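Local coordinates for protein NOVP (Streptomyces caeruleus, PDB 2WK1) that transfers a methyl group from S-adenosyl-L-methionine to the 4-hydroxyl of the noviose sugar, the penultimate step in making the antibiotic novobiocin, at residues Val45-Val50 against Ile86-Leu91; Glu74-Pro79 against Ile271-Val276; Glu92-Cys97 against Tyr239-Asp244; Asp132-Thr137 against Asp188-Phe193. One frame throughout, in Å; residues are numbered along the deposited sequence.

Contact 1 of 4, residues Val45-Val50 against Ile86-Leu91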
loop_
_atom_site.group_PDB
_atom_site.type_symbol
_atom_site.label_atom_id
_atom_site.label_comp_id
_atom_site.label_asym_id
_atom_site.label_seq_id
_atom_site.Cartn_x
_atom_site.Cartn_y
_atom_site.Cartn_z
ATOM N N VAL A 45 -3.338 1.359 2.693
ATOM C CA VAL A 45 -1.914 1.691 2.613
ATOM C C VAL A 45 -1.640 3.004 3.349
ATOM O O VAL A 45 -0.702 3.130 4.115
ATOM C CB VAL A 45 -1.410 1.763 1.113
ATOM C CG1 VAL A 45 0.032 2.125 1.086
ATOM C CG2 VAL A 45 -1.741 0.470 0.358
ATOM N N LEU A 46 -2.467 3.994 3.089
ATOM C CA LEU A 46 -2.235 5.311 3.668
ATOM C C LEU A 46 -2.233 5.305 5.192
ATOM O O LEU A 46 -1.430 6.000 5.829
ATOM C CB LEU A 46 -3.302 6.298 3.162
ATOM C CG LEU A 46 -3.112 6.757 1.718
ATOM C CD1 LEU A 46 -4.399 7.402 1.229
ATOM C CD2 LEU A 46 -1.943 7.709 1.574
ATOM N N ALA A 47 -3.145 4.532 5.780
ATOM C CA ALA A 47 -3.245 4.410 7.239
ATOM C C ALA A 47 -2.286 3.370 7.794
ATOM O O ALA A 47 -2.112 3.273 9.004
ATOM C CB ALA A 47 -4.655 4.061 7.642
ATOM N N GLY A 48 -1.687 2.576 6.911
ATOM C CA GLY A 48 -0.746 1.549 7.331
ATOM C C GLY A 48 -1.354 0.301 7.922
ATOM O O GLY A 48 -0.642 -0.495 8.555
ATOM N N THR A 49 -2.639 0.075 7.697
ATOM C CA THR A 49 -3.240 -1.178 8.168
ATOM C C THR A 49 -2.716 -2.385 7.364
ATOM O O THR A 49 -2.534 -3.468 7.897
ATOM C CB THR A 49 -4.774 -1.154 8.161
ATOM O OG1 THR A 49 -5.231 -0.933 6.836
ATOM C CG2 THR A 49 -5.324 -0.084 9.101
ATOM N N VAL A 50 -2.402 -2.191 6.085
ATOM C CA VAL A 50 -2.071 -3.314 5.231
ATOM C C VAL A 50 -0.730 -3.928 5.621
ATOM O O VAL A 50 -0.512 -5.122 5.432
ATOM C CB VAL A 50 -2.168 -2.909 3.739
ATOM C CG1 VAL A 50 -1.033 -1.987 3.332
ATOM C CG2 VAL A 50 -2.203 -4.147 2.852
ATOM N N ILE A 86 -5.198 10.055 10.409
ATOM C CA ILE A 86 -6.636 10.256 10.629
ATOM C C ILE A 86 -7.413 8.963 10.763
ATOM O O ILE A 86 -8.554 8.982 11.213
ATOM C CB ILE A 86 -7.272 11.180 9.583
ATOM C CG1 ILE A 86 -7.412 10.505 8.207
ATOM C CG2 ILE A 86 -6.486 12.479 9.483
ATOM C CD1 ILE A 86 -8.102 11.390 7.159
ATOM N N GLY A 87 -6.819 7.840 10.363
ATOM C CA GLY A 87 -7.474 6.556 10.514
ATOM C C GLY A 87 -8.396 6.170 9.382
ATOM O O GLY A 87 -8.757 6.989 8.536
ATOM N N ILE A 88 -8.851 4.927 9.429
ATOM C CA ILE A 88 -9.670 4.386 8.355
ATOM C C ILE A 88 -11.033 5.089 8.226
ATOM O O ILE A 88 -11.476 5.399 7.116
ATOM C CB ILE A 88 -9.882 2.858 8.518
ATOM C CG1 ILE A 88 -8.540 2.105 8.424
ATOM C CG2 ILE A 88 -10.899 2.317 7.524
ATOM C CD1 ILE A 88 -7.836 2.114 7.090
ATOM N N LYS A 89 -11.731 5.316 9.346
ATOM C CA LYS A 89 -13.055 5.914 9.256
ATOM C C LYS A 89 -13.005 7.337 8.675
ATOM O O LYS A 89 -13.844 7.707 7.863
ATOM C CB LYS A 89 -13.765 5.889 10.594
ATOM C CG LYS A 89 -14.164 4.467 11.028
ATOM C CD LYS A 89 -14.922 4.440 12.341
ATOM C CE LYS A 89 -15.296 3.038 12.798
ATOM N NZ LYS A 89 -16.210 3.151 13.989
ATOM N N ARG A 90 -12.034 8.146 9.094
ATOM C CA ARG A 90 -11.919 9.479 8.537
ATOM C C ARG A 90 -11.440 9.457 7.067
ATOM O O ARG A 90 -11.845 10.318 6.286
ATOM C CB ARG A 90 -11.100 10.423 9.423
ATOM C CG ARG A 90 -11.954 11.132 10.469
ATOM C CD ARG A 90 -11.149 11.898 11.523
ATOM N NE ARG A 90 -10.705 11.018 12.580
ATOM C CZ ARG A 90 -9.561 11.122 13.256
ATOM N NH1 ARG A 90 -8.669 12.051 12.986
ATOM N NH2 ARG A 90 -9.289 10.240 14.193
ATOM N N LEU A 91 -10.615 8.487 6.689
ATOM C CA LEU A 91 -10.280 8.337 5.253
ATOM C C LEU A 91 -11.509 7.946 4.438
ATOM O O LEU A 91 -11.733 8.469 3.357
ATOM C CB LEU A 91 -9.154 7.310 5.061
ATOM C CG LEU A 91 -7.745 7.735 5.470
ATOM C CD1 LEU A 91 -6.840 6.504 5.603
ATOM C CD2 LEU A 91 -7.131 8.766 4.526
#
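A Schellman motif ends helix 35-47 in its last turn, where Ala47 packs against the first turn of helix 87-103 in this Rossmann-like methyltransferase. The evidence for the motif is the positive phi of Gly48 (77°) together with two backbone bonds back into the last helical turn. The facing CA atoms, Ala47 and Gly87, are 5.8 Å apart. Ala47 CB fits between two branch ends of the other helix, 3.8 Å from Ile88 CD1 and 3.9 Å from Leu91 CD1. Leu46 adds a looser touch, its CB 4.3 Å from Leu91 CD1. The contact is apolar and buried: Ile43 and Leu123 add to the cover over Leu91, and Val45 packs on Val45 of the second subunit, so this helix end also belongs to the dimer interface. Ile86, which starts the second segment, touches the bound S-adenosylhomocysteine. Beyond the helix end, Thr49 and Ile88 meet tip to tip. With Ile88 CG1 anti to its carbonyl carbon (chi1 -63°) and chi2 turned to -67°, the delta methyl bends over to the threonine, and Thr49 CG2 lies 3.9 Å from both CG1 and CD1 of Ile88.

Contact 2 of 4, residues Glu74-Pro79 against Ile271-Val276. With SO4 (sulfate ion), chain D.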
loop_
_atom_site.group_PDB
_atom_site.type_symbol
_atom_site.label_atom_id
_atom_site.label_comp_id
_atom_site.label_asym_id
_atom_site.label_seq_id
_atom_site.Cartn_x
_atom_site.Cartn_y
_atom_site.Cartn_z
ATOM N N GLU A 74 -9.876 3.934 13.939
ATOM C CA GLU A 74 -10.494 5.169 14.395
ATOM C C GLU A 74 -9.532 6.348 14.441
ATOM O O GLU A 74 -9.885 7.419 14.865
ATOM C CB GLU A 74 -11.200 4.947 15.731
ATOM C CG GLU A 74 -12.404 4.029 15.595
ATOM C CD GLU A 74 -13.130 3.764 16.875
ATOM O OE1 GLU A 74 -12.471 3.679 17.935
ATOM O OE2 GLU A 74 -14.367 3.604 16.802
ATOM N N GLY A 75 -8.311 6.158 13.963
ATOM C CA GLY A 75 -7.355 7.257 13.885
ATOM C C GLY A 75 -6.925 7.780 15.238
ATOM O O GLY A 75 -6.778 8.986 15.433
ATOM N N ARG A 76 -6.671 6.849 16.160
ATOM C CA ARG A 76 -6.367 7.227 17.540
ATOM C C ARG A 76 -4.926 7.053 17.947
ATOM O O ARG A 76 -4.583 7.011 19.130
ATOM C CB ARG A 76 -7.332 6.499 18.484
ATOM C CG ARG A 76 -8.659 7.239 18.556
ATOM C CD ARG A 76 -8.427 8.542 19.365
ATOM N NE ARG A 76 -9.612 9.347 19.577
ATOM C CZ ARG A 76 -10.414 9.250 20.628
ATOM N NH1 ARG A 76 -10.180 8.361 21.603
ATOM N NH2 ARG A 76 -11.443 10.069 20.713
ATOM N N ASP A 77 -4.052 7.018 16.960
ATOM C CA ASP A 77 -2.627 7.055 17.185
ATOM C C ASP A 77 -1.908 7.848 16.091
ATOM O O ASP A 77 -2.542 8.311 15.112
ATOM C CB ASP A 77 -2.047 5.634 17.369
ATOM C CG ASP A 77 -2.144 4.753 16.133
ATOM O OD1 ASP A 77 -2.638 5.202 15.077
ATOM O OD2 ASP A 77 -1.644 3.598 16.219
ATOM N N TRP A 78 -0.601 8.020 16.275
ATOM C CA TRP A 78 0.272 8.554 15.236
ATOM C C TRP A 78 1.062 7.395 14.645
ATOM O O TRP A 78 1.893 6.829 15.333
ATOM C CB TRP A 78 1.294 9.563 15.790
ATOM C CG TRP A 78 0.751 10.856 16.307
ATOM C CD1 TRP A 78 -0.406 11.480 15.937
ATOM C CD2 TRP A 78 1.390 11.716 17.266
ATOM N NE1 TRP A 78 -0.548 12.664 16.638
ATOM C CE2 TRP A 78 0.545 12.833 17.450
ATOM C CE3 TRP A 78 2.590 11.646 17.986
ATOM C CZ2 TRP A 78 0.863 13.879 18.323
ATOM C CZ3 TRP A 78 2.899 12.686 18.863
ATOM C CH2 TRP A 78 2.036 13.784 19.016
ATOM N N PRO A 79 0.821 7.025 13.382
ATOM C CA PRO A 79 1.627 5.938 12.806
ATOM C C PRO A 79 3.123 6.284 12.743
ATOM O O PRO A 79 3.501 7.413 12.449
ATOM C CB PRO A 79 1.020 5.750 11.408
ATOM C CG PRO A 79 -0.378 6.273 11.572
ATOM C CD PRO A 79 -0.252 7.450 12.472
ATOM N N ILE A 271 -18.389 11.303 12.363
ATOM C CA ILE A 271 -17.619 10.327 11.583
ATOM C C ILE A 271 -17.135 9.147 12.421
ATOM O O ILE A 271 -17.336 7.984 12.079
ATOM C CB ILE A 271 -16.392 11.010 10.921
ATOM C CG1 ILE A 271 -16.841 12.142 10.001
ATOM C CG2 ILE A 271 -15.582 9.970 10.171
ATOM C CD1 ILE A 271 -15.788 13.149 9.607
ATOM N N ASP A 272 -16.497 9.470 13.521
ATOM C CA ASP A 272 -15.888 8.466 14.390
ATOM C C ASP A 272 -15.960 8.953 15.836
ATOM O O ASP A 272 -16.991 9.532 16.217
ATOM C CB ASP A 272 -14.484 8.060 13.893
ATOM C CG ASP A 272 -13.525 9.234 13.730
ATOM O OD1 ASP A 272 -13.818 10.359 14.185
ATOM O OD2 ASP A 272 -12.442 8.998 13.160
ATOM N N ARG A 273 -14.921 8.752 16.643
ATOM C CA ARG A 273 -14.930 9.273 18.008
ATOM C C ARG A 273 -14.453 10.720 18.061
ATOM O O ARG A 273 -14.421 11.305 19.163
ATOM C CB ARG A 273 -14.035 8.417 18.910
ATOM C CG ARG A 273 -14.436 6.953 18.894
ATOM C CD ARG A 273 -13.598 6.153 19.858
ATOM N NE ARG A 273 -13.881 6.390 21.273
ATOM C CZ ARG A 273 -14.665 5.631 22.038
ATOM N NH1 ARG A 273 -15.362 4.629 21.530
ATOM N NH2 ARG A 273 -14.794 5.923 23.321
ATOM N N ASP A 274 -14.077 11.310 16.914
ATOM C CA ASP A 274 -13.442 12.637 16.874
ATOM C C ASP A 274 -14.054 13.592 15.858
ATOM O O ASP A 274 -14.415 14.731 16.197
ATOM C CB ASP A 274 -11.963 12.509 16.575
ATOM C CG ASP A 274 -11.218 11.852 17.708
ATOM O OD1 ASP A 274 -11.001 12.514 18.765
ATOM O OD2 ASP A 274 -10.867 10.663 17.577
ATOM N N GLY A 275 -14.158 13.156 14.619
ATOM C CA GLY A 275 -14.507 14.061 13.532
ATOM C C GLY A 275 -15.990 14.218 13.301
ATOM O O GLY A 275 -16.801 13.332 13.635
ATOM N N VAL A 276 -16.334 15.341 12.682
ATOM C CA VAL A 276 -17.687 15.620 12.199
ATOM C C VAL A 276 -17.586 16.285 10.827
ATOM O O VAL A 276 -16.509 16.736 10.420
ATOM C CB VAL A 276 -18.494 16.542 13.165
ATOM C CG1 VAL A 276 -18.572 15.921 14.602
ATOM C CG2 VAL A 276 -17.865 17.926 13.259
HETATM S S SO4 D . -12.848 8.992 23.830
HETATM O O1 SO4 D . -13.857 9.614 24.687
HETATM O O2 SO4 D . -13.320 9.165 22.467
HETATM O O3 SO4 D . -12.769 7.566 24.194
HETATM O O4 SO4 D . -11.543 9.626 24.017
HETATM O O HOH W 1 -12.044 8.429 16.373
#
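Arg76 and Asp274 form the salt bridge that carries this surface contact between two irregular segments. The guanidinium grips the carboxylate side-on: NE donates to the syn lone pair of Asp274 OD2, at 2.7 Å, while NH2 reaches Asp274 OD1 at 3.2 Å from above the carboxylate plane. The two flat groups are turned 59° apart, so the grip is twisted rather than coplanar. Hydrogen bonds to a sulfate, probably from the crystallisation liquor, bring in a second arginine. Arg76 NH2 meets sulfate O2 at 2.7 Å, and Arg273 NH2 meets sulfate O3 at 2.7 Å; the shared anion probably offsets the charge of the pair. Packing is supplied by the aliphatic part of Arg273, whose CB lies over one face of the Arg76 guanidinium and whose CD is 3.3 Å from Glu74 OE1. Water 1 links the two segments, donating to the backbone Glu74 O and to the side-chain oxygen Asp274 OD2 and accepting from Arg273 N. Within 271-276, Asp272 OD1 takes the amides of Asp274 and Gly275, the first bond an Asx turn, the two together an Asx motif fixing the hairpin loop, while its OD2 is salt-bridged to Arg90. The contact thus joins the Schellman-capped end of helix 69-73 to the loop between strands 269-270 and 276-279, with Arg90 of helix 87-103 bonded to both segments.

Contact 3 of 4, residues Glu92-Cys97 against Tyr239-Asp244. With EDO (1,2-ethanediol), chain F.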
loop_
_atom_site.group_PDB
_atom_site.type_symbol
_atom_site.label_atom_id
_atom_site.label_comp_id
_atom_site.label_asym_id
_atom_site.label_seq_id
_atom_site.Cartn_x
_atom_site.Cartn_y
_atom_site.Cartn_z
ATOM N N GLU A 92 -12.305 7.019 4.974
ATOM C CA GLU A 92 -13.531 6.635 4.298
ATOM C C GLU A 92 -14.497 7.815 4.140
ATOM O O GLU A 92 -15.163 7.940 3.121
ATOM C CB GLU A 92 -14.215 5.438 4.991
ATOM C CG GLU A 92 -13.452 4.124 4.802
ATOM C CD GLU A 92 -13.937 2.934 5.658
ATOM O OE1 GLU A 92 -14.546 3.138 6.746
ATOM O OE2 GLU A 92 -13.642 1.775 5.258
ATOM N N ASN A 93 -14.548 8.694 5.144
ATOM C CA ASN A 93 -15.343 9.917 5.032
ATOM C C ASN A 93 -14.881 10.817 3.894
ATOM O O ASN A 93 -15.694 11.370 3.164
ATOM C CB ASN A 93 -15.322 10.657 6.373
ATOM C CG ASN A 93 -15.905 12.056 6.289
ATOM O OD1 ASN A 93 -15.145 13.025 6.246
ATOM N ND2 ASN A 93 -17.231 12.166 6.227
ATOM N N ILE A 94 -13.570 10.990 3.750
ATOM C CA ILE A 94 -13.049 11.760 2.608
ATOM C C ILE A 94 -13.524 11.132 1.303
ATOM O O ILE A 94 -14.007 11.816 0.402
ATOM C CB ILE A 94 -11.517 11.818 2.594
ATOM C CG1 ILE A 94 -11.022 12.643 3.749
ATOM C CG2 ILE A 94 -10.983 12.410 1.260
ATOM C CD1 ILE A 94 -9.491 12.587 3.925
ATOM N N ARG A 95 -13.372 9.814 1.187
ATOM C CA ARG A 95 -13.795 9.135 -0.025
ATOM C C ARG A 95 -15.275 9.357 -0.322
ATOM O O ARG A 95 -15.646 9.633 -1.467
ATOM C CB ARG A 95 -13.447 7.654 0.034
ATOM C CG ARG A 95 -13.796 6.917 -1.249
ATOM C CD ARG A 95 -13.599 5.497 -1.124
ATOM N NE ARG A 95 -14.052 4.759 -2.270
ATOM C CZ ARG A 95 -13.844 3.454 -2.387
ATOM N NH1 ARG A 95 -13.207 2.798 -1.423
ATOM N NH2 ARG A 95 -14.236 2.830 -3.484
ATOM N N GLN A 96 -16.110 9.192 0.698
ATOM C CA GLN A 96 -17.538 9.364 0.485
ATOM C C GLN A 96 -17.879 10.794 0.051
ATOM O O GLN A 96 -18.682 11.004 -0.866
ATOM C CB GLN A 96 -18.310 8.971 1.744
ATOM C CG GLN A 96 -18.236 7.479 2.131
ATOM C CD GLN A 96 -18.916 6.487 1.201
ATOM O OE1 GLN A 96 -18.340 6.056 0.195
ATOM N NE2 GLN A 96 -20.109 6.033 1.598
ATOM N N CYS A 97 -17.293 11.787 0.705
ATOM C CA CYS A 97 -17.578 13.178 0.352
ATOM C C CYS A 97 -17.078 13.526 -1.043
ATOM O O CYS A 97 -17.792 14.173 -1.806
ATOM C CB CYS A 97 -16.977 14.130 1.402
ATOM S SG CYS A 97 -17.765 14.098 3.010
ATOM N N TYR A 239 -18.871 20.034 1.020
ATOM C CA TYR A 239 -18.685 19.545 2.367
ATOM C C TYR A 239 -17.580 20.245 3.105
ATOM O O TYR A 239 -16.550 20.572 2.515
ATOM C CB TYR A 239 -18.350 18.049 2.332
ATOM C CG TYR A 239 -19.463 17.173 1.826
ATOM C CD1 TYR A 239 -20.450 16.700 2.676
ATOM C CD2 TYR A 239 -19.538 16.797 0.502
ATOM C CE1 TYR A 239 -21.485 15.899 2.190
ATOM C CE2 TYR A 239 -20.567 16.016 0.018
ATOM C CZ TYR A 239 -21.522 15.539 0.870
ATOM O OH TYR A 239 -22.573 14.732 0.426
ATOM N N VAL A 240 -17.795 20.441 4.398
ATOM C CA VAL A 240 -16.776 20.864 5.342
ATOM C C VAL A 240 -16.560 19.756 6.331
ATOM O O VAL A 240 -17.507 19.297 6.980
ATOM C CB VAL A 240 -17.151 22.145 6.075
ATOM C CG1 VAL A 240 -16.052 22.542 7.061
ATOM C CG2 VAL A 240 -17.487 23.268 5.071
ATOM N N ILE A 241 -15.327 19.286 6.420
ATOM C CA ILE A 241 -14.948 18.202 7.323
ATOM C C ILE A 241 -14.075 18.787 8.451
ATOM O O ILE A 241 -13.113 19.486 8.162
ATOM C CB ILE A 241 -14.177 17.089 6.589
ATOM C CG1 ILE A 241 -15.003 16.460 5.451
ATOM C CG2 ILE A 241 -13.647 16.065 7.581
ATOM C CD1 ILE A 241 -14.189 15.671 4.458
ATOM N N VAL A 242 -14.414 18.482 9.693
ATOM C CA VAL A 242 -13.676 18.940 10.866
ATOM C C VAL A 242 -13.048 17.705 11.492
ATOM O O VAL A 242 -13.755 16.850 12.062
ATOM C CB VAL A 242 -14.607 19.612 11.895
ATOM C CG1 VAL A 242 -13.810 20.152 13.022
ATOM C CG2 VAL A 242 -15.492 20.687 11.236
ATOM N N ASP A 243 -11.731 17.601 11.428
ATOM C CA ASP A 243 -11.045 16.404 11.861
ATOM C C ASP A 243 -11.208 16.110 13.339
ATOM O O ASP A 243 -11.403 14.952 13.723
ATOM C CB ASP A 243 -9.550 16.510 11.546
ATOM C CG ASP A 243 -8.787 15.282 11.997
ATOM O OD1 ASP A 243 -8.855 14.270 11.247
ATOM O OD2 ASP A 243 -8.177 15.317 13.101
ATOM N N ASP A 244 -11.064 17.152 14.148
ATOM C CA ASP A 244 -10.861 17.044 15.608
ATOM C C ASP A 244 -11.869 18.001 16.201
ATOM O O ASP A 244 -11.579 19.175 16.401
ATOM C CB ASP A 244 -9.411 17.475 15.964
ATOM C CG ASP A 244 -8.930 17.025 17.356
ATOM O OD1 ASP A 244 -9.655 16.350 18.094
ATOM O OD2 ASP A 244 -7.762 17.348 17.687
HETATM C C1 EDO F . -10.083 21.939 12.285
HETATM O O1 EDO F . -8.889 22.751 11.976
HETATM C C2 EDO F . -10.060 21.190 13.633
HETATM O O2 EDO F . -9.746 19.793 13.420
#
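Cys97 meets Tyr239 in the tightly packed part of this buried contact between helix 92-97 and strand 239-242, which Ile241 completes. The sulfur sits over one face of the tyrosine ring: Cys97 SG is 3.9 Å from the Tyr239 ring centroid and 21° off the ring normal, a sulfur-aromatic contact, and CB of the same cysteine adds a CH-pi approach. Beyond the ring, the hydroxyl is hydrogen-bonded to Asp100, one turn further along the helix, which helps to fix how the ring lies. Ile241 fills the next position, its CD1 at 3.3 Å from Asn93 OD1 and 4.2 Å from Cys97 SG. Asn93 CG is anti to its backbone N (chi1 170°), which carries the amide oxygen across to the isoleucine. Packing is looser at Ile94, whose CB points away from the strand and whose CG1 comes only to 4.4 Å from Ile241 CD1. The solvent side belongs to Glu92 and Gln96, both exposed on the helix. Past the strand end, Asp244 N donates to an ethanediol, probably from the crystallisation liquor, O2 at 3.0 Å. The short axes run antiparallel, at 174°, 10.3 Å apart: a helix laid on the central sheet of a Rossmann-like methyltransferase, with the strand leading into Asp243 and Asp244, predicted magnesium ligands.

Contact 4 of 4, residues Asp132-Thr137 against Asp188-Phe193; sequences DVRDRT and DEQVRF
Gln190 buries more surface here than any other residue, reaching from the turn before strand 191-195 into the loop 132-137. Its chain is extended beyond CG (chi2 175°), which delivers the amide nitrogen to two backbone carbonyls. NE2 donates to Val133 O at 2.9 Å in a nearly straight bond (174°), with the acceptor in the amide plane, and to Arg136 O at 2.9 Å, there within the carbonyl plane. One nitrogen thus ties together both ends of a four-residue bend. The amide oxygen lies against Arg134, its OE1 3.5 Å from Arg134 CA.

Thr137 is the second main contributor. Its CA approaches Gln190 O at 3.4 Å in a CA-H...O contact, and its CG2 packs obliquely on Arg192 CG at 3.7 Å. Thr137 OG1 and Glu189 O share water 2. Arg192 completes the apolar part with its CB, CG and CD, all beside the threonine methyl.

Each segment also braces itself: Arg134 NE pairs with Asp132, which closes helix 119-130 in a Schellman motif, and Asp188 OD1 accepts from Gln190 N, an Asx turn within a type I beta turn. The arrangement marks the edge of the Rossmann-like sheet, where strand 191-195 enters parallel to strand 138-142.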
loop_
_atom_site.group_PDB
_atom_site.type_symbol
_atom_site.label_atom_id
_atom_site.label_comp_id
_atom_site.label_asym_id
_atom_site.label_seq_id
_atom_site.Cartn_x
_atom_site.Cartn_y
_atom_site.Cartn_z
ATOM N N ASP A 132 -10.940 9.549 -13.229
ATOM C CA ASP A 132 -10.428 10.311 -14.375
ATOM C C ASP A 132 -10.938 11.745 -14.423
ATOM O O ASP A 132 -11.326 12.274 -15.485
ATOM C CB ASP A 132 -10.698 9.599 -15.704
ATOM C CG ASP A 132 -9.831 10.140 -16.837
ATOM O OD1 ASP A 132 -8.723 10.685 -16.588
ATOM O OD2 ASP A 132 -10.280 10.035 -17.996
ATOM N N VAL A 133 -10.886 12.404 -13.263
ATOM C CA VAL A 133 -11.277 13.788 -13.158
ATOM C C VAL A 133 -10.045 14.663 -13.380
ATOM O O VAL A 133 -9.083 14.590 -12.617
ATOM C CB VAL A 133 -11.898 14.094 -11.785
ATOM C CG1 VAL A 133 -12.124 15.618 -11.634
ATOM C CG2 VAL A 133 -13.163 13.315 -11.586
ATOM N N ARG A 134 -10.086 15.496 -14.408
ATOM C CA ARG A 134 -8.921 16.256 -14.850
ATOM C C ARG A 134 -9.074 17.751 -14.581
ATOM O O ARG A 134 -8.149 18.494 -14.835
ATOM C CB ARG A 134 -8.627 15.989 -16.344
ATOM C CG ARG A 134 -8.218 14.535 -16.612
ATOM C CD ARG A 134 -8.009 14.261 -18.106
ATOM N NE ARG A 134 -8.049 12.829 -18.407
ATOM C CZ ARG A 134 -7.971 12.305 -19.634
ATOM N NH1 ARG A 134 -7.837 13.090 -20.702
ATOM N NH2 ARG A 134 -8.027 10.981 -19.798
ATOM N N ASP A 135 -10.226 18.186 -14.079
ATOM C CA ASP A 135 -10.558 19.614 -13.958
ATOM C C ASP A 135 -10.769 20.086 -12.515
ATOM O O ASP A 135 -11.414 21.098 -12.276
ATOM C CB ASP A 135 -11.784 19.971 -14.808
ATOM C CG ASP A 135 -13.059 19.311 -14.335
ATOM O OD1 ASP A 135 -13.027 18.382 -13.502
ATOM O OD2 ASP A 135 -14.144 19.703 -14.859
ATOM N N ARG A 136 -10.226 19.338 -11.566
ATOM C CA ARG A 136 -10.183 19.756 -10.158
ATOM C C ARG A 136 -8.759 19.631 -9.640
ATOM O O ARG A 136 -8.017 18.745 -10.054
ATOM C CB ARG A 136 -11.121 18.929 -9.282
ATOM C CG ARG A 136 -12.566 18.969 -9.711
ATOM C CD ARG A 136 -13.364 18.034 -8.881
ATOM N NE ARG A 136 -14.728 17.835 -9.310
ATOM C CZ ARG A 136 -15.801 18.370 -8.748
ATOM N NH1 ARG A 136 -15.714 19.241 -7.755
ATOM N NH2 ARG A 136 -16.994 18.022 -9.212
ATOM N N THR A 137 -8.398 20.532 -8.735
ATOM C CA THR A 137 -7.108 20.553 -8.082
ATOM C C THR A 137 -7.262 20.194 -6.606
ATOM O O THR A 137 -8.270 20.524 -5.975
ATOM C CB THR A 137 -6.479 21.957 -8.221
ATOM O OG1 THR A 137 -6.253 22.222 -9.618
ATOM C CG2 THR A 137 -5.184 22.136 -7.444
ATOM N N ASP A 188 1.466 15.536 -9.612
ATOM C CA ASP A 188 1.292 16.060 -10.973
ATOM C C ASP A 188 0.652 17.435 -10.933
ATOM O O ASP A 188 0.554 18.069 -9.879
ATOM C CB ASP A 188 0.497 15.071 -11.849
ATOM C CG ASP A 188 -0.999 15.051 -11.547
ATOM O OD1 ASP A 188 -1.474 15.610 -10.540
ATOM O OD2 ASP A 188 -1.756 14.444 -12.362
ATOM N N GLU A 189 0.184 17.910 -12.078
ATOM C CA GLU A 189 -0.325 19.254 -12.166
ATOM C C GLU A 189 -1.585 19.529 -11.374
ATOM O O GLU A 189 -1.899 20.679 -11.116
ATOM C CB GLU A 189 -0.500 19.688 -13.621
ATOM C CG GLU A 189 -1.495 18.906 -14.402
ATOM C CD GLU A 189 -0.944 17.608 -15.034
ATOM O OE1 GLU A 189 0.195 17.118 -14.711
ATOM O OE2 GLU A 189 -1.703 17.065 -15.884
ATOM N N GLN A 190 -2.303 18.477 -10.977
ATOM C CA GLN A 190 -3.547 18.660 -10.217
ATOM C C GLN A 190 -3.313 18.685 -8.709
ATOM O O GLN A 190 -4.275 18.614 -7.964
ATOM C CB GLN A 190 -4.573 17.593 -10.611
ATOM C CG GLN A 190 -5.129 17.795 -11.995
ATOM C CD GLN A 190 -6.048 16.692 -12.439
ATOM O OE1 GLN A 190 -5.754 15.967 -13.421
ATOM N NE2 GLN A 190 -7.175 16.539 -11.734
ATOM N N VAL A 191 -2.065 18.755 -8.265
ATOM C CA VAL A 191 -1.722 18.955 -6.872
ATOM C C VAL A 191 -1.021 20.289 -6.761
ATOM O O VAL A 191 -0.032 20.541 -7.481
ATOM C CB VAL A 191 -0.808 17.828 -6.311
ATOM C CG1 VAL A 191 -0.563 18.048 -4.827
ATOM C CG2 VAL A 191 -1.417 16.446 -6.580
ATOM N N ARG A 192 -1.501 21.151 -5.874
ATOM C CA ARG A 192 -0.916 22.448 -5.630
ATOM C C ARG A 192 -0.704 22.646 -4.148
ATOM O O ARG A 192 -1.477 22.177 -3.326
ATOM C CB ARG A 192 -1.794 23.550 -6.239
ATOM C CG ARG A 192 -1.762 23.509 -7.761
ATOM C CD ARG A 192 -2.369 24.706 -8.457
ATOM N NE ARG A 192 -1.537 25.883 -8.204
ATOM C CZ ARG A 192 -1.576 26.994 -8.926
ATOM N NH1 ARG A 192 -2.397 27.078 -9.925
ATOM N NH2 ARG A 192 -0.804 28.022 -8.592
ATOM N N PHE A 193 0.336 23.389 -3.805
ATOM C CA PHE A 193 0.780 23.538 -2.434
ATOM C C PHE A 193 0.637 24.978 -1.998
ATOM O O PHE A 193 0.940 25.918 -2.752
ATOM C CB PHE A 193 2.245 23.079 -2.273
ATOM C CG PHE A 193 2.440 21.618 -2.479
ATOM C CD1 PHE A 193 2.450 21.074 -3.748
ATOM C CD2 PHE A 193 2.540 20.763 -1.405
ATOM C CE1 PHE A 193 2.617 19.751 -3.946
ATOM C CE2 PHE A 193 2.670 19.394 -1.593
ATOM C CZ PHE A 193 2.684 18.895 -2.882
HETATM O O HOH W 2 -3.904 22.578 -10.781
#

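How the contacts relate
From the N terminus, contact 1 closes the first loop, bringing the end of helix 35-47 to the start of helix 87-103. Contact 2 opens inside that loop, at 74-79, and closes only near the C terminus at 271-276, so the two cross. Contact 3 continues along helix 87-103 and is nested within contact 2; contact 4, at the far edge strand, is nested within contact 3. Arg90 knits the first three together: besides its bridge to contact 2, its NH1 is salt-bridged to Asp243 OD1 of contact 3 at 2.8 Å. Contact 4 stands apart, its centre about 27 Å from that of contact 2, but shares the central sheet with contact 3.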